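Local coordinates for protein estrogen receptor (PDB 4N1Y) that probably takes part in transcriptional control as an oyster nuclear hormone receptor, its ligand-binding domain apparently being constitutively active and no longer switched by hormone, at residues R47-V50 / H51-N54; V8-L11 / Q12-K16. All blocks are in the same frame, centred on the assembly; numbering follows the deposited sequence.

Interaction 1: R47-V50 / H51-N54; sequences RELV and HLIN
Leu49 meets Leu52 and Ile53 in an i to i+3 and i to i+4 contact between successive turns of helix 34-56, a long helix of the nuclear receptor ligand-binding fold. Leu49 CD1 is 4.3 Å from Leu52 CD1, and Leu49 CG lies 4.4 Å from Ile53 CD1. Ile53 has CG1 opposite its own carbonyl carbon (chi1 -63°), which sends that branch back toward the preceding turn, with CG1 3.2 Å from Leu49 O. That same oxygen takes an almost straight bond from Ile53 N, at 3.2 Å and 179°. His51 N reaches Arg47 O at 3.3 Å, while the imidazole comes obliquely to this carbonyl and has Glu48 CA at its edge. Val50 and Asn54 run side by side on an exposed flank, Val50 CG1 4.1 Å from Asn54 ND2. Leu49 also packs on Trp78 of helix 67-89 and on Leu223, Leu224 and Met227 of helix 222-229, the C-terminal activation helix. Glu48, in a weak, long ion pair with Arg89, matches the glutamate that binds the steroid A-ring hydroxyl in vertebrate estrogen receptors. Every hydrogen bond here joins backbone to backbone, and the side chains meet one another by van der Waals contact, leaving Leu49 to pack on helices 67-89 and 222-229 and Leu52 on Leu81 of helix 67-89.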
ATOM      1  N   ARG B  47       7.534  17.030  15.770  1.00 64.41           N
ATOM      2  CA  ARG B  47       8.148  18.214  15.181  1.00 60.50           C
ATOM      3  C   ARG B  47       8.118  18.085  13.654  1.00 65.88           C
ATOM      4  O   ARG B  47       7.781  19.032  12.951  1.00 62.89           O
ATOM      5  CB  ARG B  47       9.575  18.391  15.695  1.00 51.85           C
ATOM      6  CG  ARG B  47       9.648  18.572  17.206  1.00 62.93           C
ATOM      7  CD  ARG B  47      10.953  19.241  17.654  1.00 77.93           C
ATOM      8  NE  ARG B  47      12.103  18.731  16.908  1.00 84.57           N
ATOM      9  CZ  ARG B  47      13.186  19.440  16.605  1.00 84.44           C
ATOM     10  NH1 ARG B  47      13.285  20.710  16.986  1.00 85.45           N
ATOM     11  NH2 ARG B  47      14.172  18.875  15.923  1.00 80.56           N
ATOM     12  N   GLU B  48       8.410  16.894  13.143  1.00 66.98           N
ATOM     13  CA  GLU B  48       8.407  16.691  11.701  1.00 70.24           C
ATOM     14  C   GLU B  48       6.949  16.789  11.235  1.00 70.84           C
ATOM     15  O   GLU B  48       6.667  17.173  10.099  1.00 70.26           O
ATOM     16  CB  GLU B  48       9.070  15.348  11.304  1.00 52.90           C
ATOM     17  CG  GLU B  48      10.540  15.191  11.816  1.00112.06           C
ATOM     18  CD  GLU B  48      11.237  13.854  11.459  1.00111.57           C
ATOM     19  OE1 GLU B  48      10.547  12.826  11.256  1.00111.79           O
ATOM     20  OE2 GLU B  48      12.497  13.827  11.440  1.00104.57           O
ATOM     21  N   LEU B  49       6.022  16.466  12.131  1.00 62.89           N
ATOM     22  CA  LEU B  49       4.605  16.552  11.811  1.00 66.18           C
ATOM     23  C   LEU B  49       4.134  17.990  11.557  1.00 70.32           C
ATOM     24  O   LEU B  49       3.438  18.253  10.576  1.00 78.94           O
ATOM     25  CB  LEU B  49       3.778  15.916  12.927  1.00 71.95           C
ATOM     26  CG  LEU B  49       2.294  15.681  12.627  1.00 73.49           C
ATOM     27  CD1 LEU B  49       2.104  14.924  11.323  1.00 68.23           C
ATOM     28  CD2 LEU B  49       1.617  14.941  13.783  1.00 76.36           C
ATOM     29  N   VAL B  50       4.514  18.915  12.433  1.00 64.02           N
ATOM     30  CA  VAL B  50       4.205  20.332  12.238  1.00 46.99           C
ATOM     31  C   VAL B  50       4.768  20.843  10.915  1.00 49.92           C
ATOM     32  O   VAL B  50       4.138  21.623  10.213  1.00 51.86           O
ATOM     33  CB  VAL B  50       4.750  21.201  13.373  1.00 49.86           C
ATOM     34  CG1 VAL B  50       4.515  22.660  13.061  1.00 55.68           C
ATOM     35  CG2 VAL B  50       4.079  20.842  14.687  1.00 51.21           C
ATOM     36  N   HIS B  51       5.980  20.410  10.598  1.00 55.89           N
ATOM     37  CA  HIS B  51       6.640  20.775   9.356  1.00 49.60           C
ATOM     38  C   HIS B  51       5.905  20.269   8.120  1.00 51.20           C
ATOM     39  O   HIS B  51       5.773  21.004   7.145  1.00 58.88           O
ATOM     40  CB  HIS B  51       8.070  20.251   9.370  1.00 50.67           C
ATOM     41  CG  HIS B  51       8.988  21.037  10.254  1.00 58.42           C
ATOM     42  ND1 HIS B  51       9.373  22.328   9.974  1.00 62.87           N
ATOM     43  CD2 HIS B  51       9.592  20.711  11.420  1.00 72.22           C
ATOM     44  CE1 HIS B  51      10.179  22.765  10.928  1.00 71.55           C
ATOM     45  NE2 HIS B  51      10.328  21.803  11.817  1.00 78.86           N
ATOM     46  N   LEU B  52       5.430  19.025   8.165  1.00 53.78           N
ATOM     47  CA  LEU B  52       4.675  18.428   7.055  1.00 49.99           C
ATOM     48  C   LEU B  52       3.446  19.244   6.706  1.00 54.53           C
ATOM     49  O   LEU B  52       3.208  19.588   5.549  1.00 64.52           O
ATOM     50  CB  LEU B  52       4.213  17.018   7.410  1.00 47.76           C
ATOM     51  CG  LEU B  52       5.216  15.881   7.423  1.00 64.41           C
ATOM     52  CD1 LEU B  52       4.478  14.622   7.806  1.00 75.37           C
ATOM     53  CD2 LEU B  52       5.864  15.722   6.065  1.00 59.40           C
ATOM     54  N   ILE B  53       2.656  19.513   7.736  1.00 48.04           N
ATOM     55  CA  ILE B  53       1.466  20.332   7.655  1.00 50.67           C
ATOM     56  C   ILE B  53       1.725  21.681   6.977  1.00 70.31           C
ATOM     57  O   ILE B  53       0.940  22.139   6.131  1.00 77.86           O
ATOM     58  CB  ILE B  53       0.922  20.538   9.062  1.00 46.35           C
ATOM     59  CG1 ILE B  53       0.513  19.179   9.630  1.00 49.56           C
ATOM     60  CG2 ILE B  53      -0.186  21.604   9.084  1.00 45.25           C
ATOM     61  CD1 ILE B  53       0.154  19.214  11.090  1.00 52.31           C
ATOM     62  N   ASN B  54       2.826  22.322   7.359  1.00 68.17           N
ATOM     63  CA  ASN B  54       3.193  23.605   6.772  1.00 70.68           C
ATOM     64  C   ASN B  54       3.613  23.388   5.325  1.00 66.67           C
ATOM     65  O   ASN B  54       3.335  24.186   4.424  1.00 67.07           O
ATOM     66  CB  ASN B  54       4.323  24.254   7.570  1.00 78.74           C
ATOM     67  CG  ASN B  54       3.858  24.770   8.925  1.00 89.23           C
ATOM     68  OD1 ASN B  54       2.657  24.873   9.184  1.00 94.36           O
ATOM     69  ND2 ASN B  54       4.811  25.119   9.788  1.00 87.45           N
TER

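Interaction 2: V8-L11 / Q12-K16; sequences VTIL and QALNK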
ATOM      1  N   VAL B   8       7.879  21.903 -13.986  1.00 62.06           N
ATOM      2  CA  VAL B   8       8.892  22.839 -13.526  1.00 63.19           C
ATOM      3  C   VAL B   8       8.390  23.700 -12.379  1.00 70.97           C
ATOM      4  O   VAL B   8       9.129  23.984 -11.431  1.00 73.81           O
ATOM      5  CB  VAL B   8       9.330  23.751 -14.658  1.00 56.18           C
ATOM      6  CG1 VAL B   8      10.531  24.563 -14.232  1.00 53.80           C
ATOM      7  CG2 VAL B   8       9.627  22.920 -15.894  1.00 55.12           C
ATOM      8  N   THR B   9       7.130  24.116 -12.475  1.00 63.67           N
ATOM      9  CA  THR B   9       6.546  24.972 -11.457  1.00 62.06           C
ATOM     10  C   THR B   9       6.272  24.206 -10.184  1.00 54.96           C
ATOM     11  O   THR B   9       6.524  24.697  -9.088  1.00 56.82           O
ATOM     12  CB  THR B   9       5.254  25.616 -11.944  1.00 66.01           C
ATOM     13  OG1 THR B   9       5.551  26.448 -13.074  1.00 73.68           O
ATOM     14  CG2 THR B   9       4.665  26.489 -10.854  1.00 67.94           C
ATOM     15  N   ILE B  10       5.789  22.982 -10.338  1.00 58.54           N
ATOM     16  CA  ILE B  10       5.561  22.099  -9.205  1.00 55.41           C
ATOM     17  C   ILE B  10       6.867  21.864  -8.446  1.00 65.61           C
ATOM     18  O   ILE B  10       6.909  21.979  -7.214  1.00 65.41           O
ATOM     19  CB  ILE B  10       4.971  20.747  -9.662  1.00 49.88           C
ATOM     20  CG1 ILE B  10       3.545  20.926 -10.163  1.00 54.37           C
ATOM     21  CG2 ILE B  10       4.976  19.728  -8.523  1.00 46.73           C
ATOM     22  CD1 ILE B  10       3.008  19.694 -10.843  1.00 63.09           C
ATOM     23  N   LEU B  11       7.934  21.558  -9.188  1.00 68.72           N
ATOM     24  CA  LEU B  11       9.212  21.214  -8.572  1.00 64.11           C
ATOM     25  C   LEU B  11       9.860  22.380  -7.839  1.00 61.43           C
ATOM     26  O   LEU B  11      10.415  22.209  -6.748  1.00 65.11           O
ATOM     27  CB  LEU B  11      10.182  20.653  -9.612  1.00 59.72           C
ATOM     28  CG  LEU B  11      10.059  19.133  -9.755  1.00 55.54           C
ATOM     29  CD1 LEU B  11      11.065  18.574 -10.744  1.00 56.30           C
ATOM     30  CD2 LEU B  11      10.168  18.441  -8.405  1.00 56.75           C
ATOM     31  N   GLN B  12       9.807  23.559  -8.437  1.00 61.33           N
ATOM     32  CA  GLN B  12      10.293  24.739  -7.746  1.00 59.75           C
ATOM     33  C   GLN B  12       9.515  24.941  -6.463  1.00 66.05           C
ATOM     34  O   GLN B  12      10.109  25.160  -5.417  1.00 76.50           O
ATOM     35  CB  GLN B  12      10.212  25.966  -8.640  1.00 56.59           C
ATOM     36  CG  GLN B  12      11.221  25.908  -9.768  1.00 68.15           C
ATOM     37  CD  GLN B  12      11.113  27.085 -10.718  1.00 85.30           C
ATOM     38  OE1 GLN B  12      10.046  27.686 -10.858  1.00 91.16           O
ATOM     39  NE2 GLN B  12      12.226  27.439 -11.358  1.00 84.07           N
ATOM     40  N   ALA B  13       8.196  24.803  -6.533  1.00 56.48           N
ATOM     41  CA  ALA B  13       7.352  25.014  -5.365  1.00 54.56           C
ATOM     42  C   ALA B  13       7.735  24.025  -4.261  1.00 60.49           C
ATOM     43  O   ALA B  13       8.053  24.425  -3.135  1.00 63.54           O
ATOM     44  CB  ALA B  13       5.875  24.870  -5.737  1.00 47.34           C
ATOM     45  N   LEU B  14       7.715  22.739  -4.596  1.00 53.42           N
ATOM     46  CA  LEU B  14       8.109  21.690  -3.667  1.00 49.72           C
ATOM     47  C   LEU B  14       9.535  21.868  -3.131  1.00 62.40           C
ATOM     48  O   LEU B  14       9.839  21.472  -2.005  1.00 62.71           O
ATOM     49  CB  LEU B  14       7.974  20.328  -4.344  1.00 41.92           C
ATOM     50  CG  LEU B  14       6.551  19.924  -4.737  1.00 44.40           C
ATOM     51  CD1 LEU B  14       6.549  18.500  -5.225  1.00 52.58           C
ATOM     52  CD2 LEU B  14       5.566  20.068  -3.574  1.00 37.92           C
ATOM     53  N   ASN B  15      10.421  22.428  -3.947  1.00 65.96           N
ATOM     54  CA  ASN B  15      11.791  22.590  -3.501  1.00 67.99           C
ATOM     55  C   ASN B  15      12.001  23.773  -2.560  1.00 67.44           C
ATOM     56  O   ASN B  15      12.831  23.686  -1.654  1.00 70.73           O
ATOM     57  CB  ASN B  15      12.718  22.705  -4.702  1.00 70.85           C
ATOM     58  CG  ASN B  15      13.366  21.387  -5.045  1.00 71.18           C
ATOM     59  OD1 ASN B  15      14.325  20.963  -4.401  1.00 75.26           O
ATOM     60  ND2 ASN B  15      12.818  20.707  -6.043  1.00 72.01           N
ATOM     61  N   LYS B  16      11.283  24.882  -2.757  1.00 64.52           N
ATOM     62  CA  LYS B  16      11.444  25.986  -1.809  1.00 66.62           C
ATOM     63  C   LYS B  16      10.575  25.727  -0.575  1.00 61.54           C
ATOM     64  O   LYS B  16      10.454  26.576   0.300  1.00 59.43           O
ATOM     65  CB  LYS B  16      11.088  27.368  -2.416  1.00 73.19           C
ATOM     66  CG  LYS B  16      10.034  27.410  -3.532  1.00 72.11           C
ATOM     67  CD  LYS B  16       9.864  28.824  -4.149  1.00 97.76           C
ATOM     68  CE  LYS B  16       8.594  28.948  -5.024  1.00 93.02           C
ATOM     69  NZ  LYS B  16       7.313  29.028  -4.260  1.00 92.72           N
TER
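The carboxamide of Asn15 and the peptide carbonyl of Leu11 are the flat groups that meet one turn apart in helix 7-15. Asn15 ND2 donates to Leu11 O at 2.9 Å, with that oxygen lying close to the amide's own plane, 7° out of it. Seen from the carbonyl, the donor sits well above the plane, and Asn15 N reaches Leu11 O from the opposite face at 2.8 Å; two N-H groups of one residue therefore grip a single oxygen. Of the two, the side-chain bond is the straighter, 155° at the hydrogen against 139° for the backbone. Asn15 ND2 also bonds Asp138 OD1 near the start of helix 137-149. A valine in its place would have no NH2, and would probably leave Asp138 without this donor and Leu11 O held by the backbone alone.

On the buried flank, Ile10 and Leu14 point the same way alongside each other, Ile10 CG2 resting 3.9 Å from Leu14 CD1. This methyl of Ile10 stands opposite the residue's backbone N and beside its carbonyl carbon, which carries it toward the next turn. Beneath the pair, Leu14 N bonds Ile10 O at 2.8 Å. Leu142 lies against Ile10, Leu11 and Leu14, and Ile10 goes on to Leu169 and Ala172 of helix 159-180. The outer flank is exposed: the Gln12 side chain runs back toward Val8, its CG 3.3 Å from Val8 O. Lys16 leaves the helical conformation just after Asn15, its N still bonded to Gln12 O at 2.9 Å. The contact thus joins apolar packing to a shared amide group, which ties the last helical turn both to itself and to the neighbouring helix.

In the fold
Each contact lies within a single helix, and the two follow in series: 8-11/12-16 on helix 7-15, then 47-50/51-54 on helix 34-56. Their centres are 18 Å apart and their nearest atoms about 9 Å apart. Interaction 1 is the more central, about 11 Å from the middle of the chain against 18 Å for interaction 2, yet both are only partly buried, with an apolar flank turned inward and an exposed one outward. They serve different neighbours: helices 67-89 and 222-229 for interaction 1, helices 137-149 and 159-180 for interaction 2. A side-chain hydrogen bond supplements the backbone ladder in interaction 2 alone, close to its helix end; interaction 1 lies in its helix's C-terminal half.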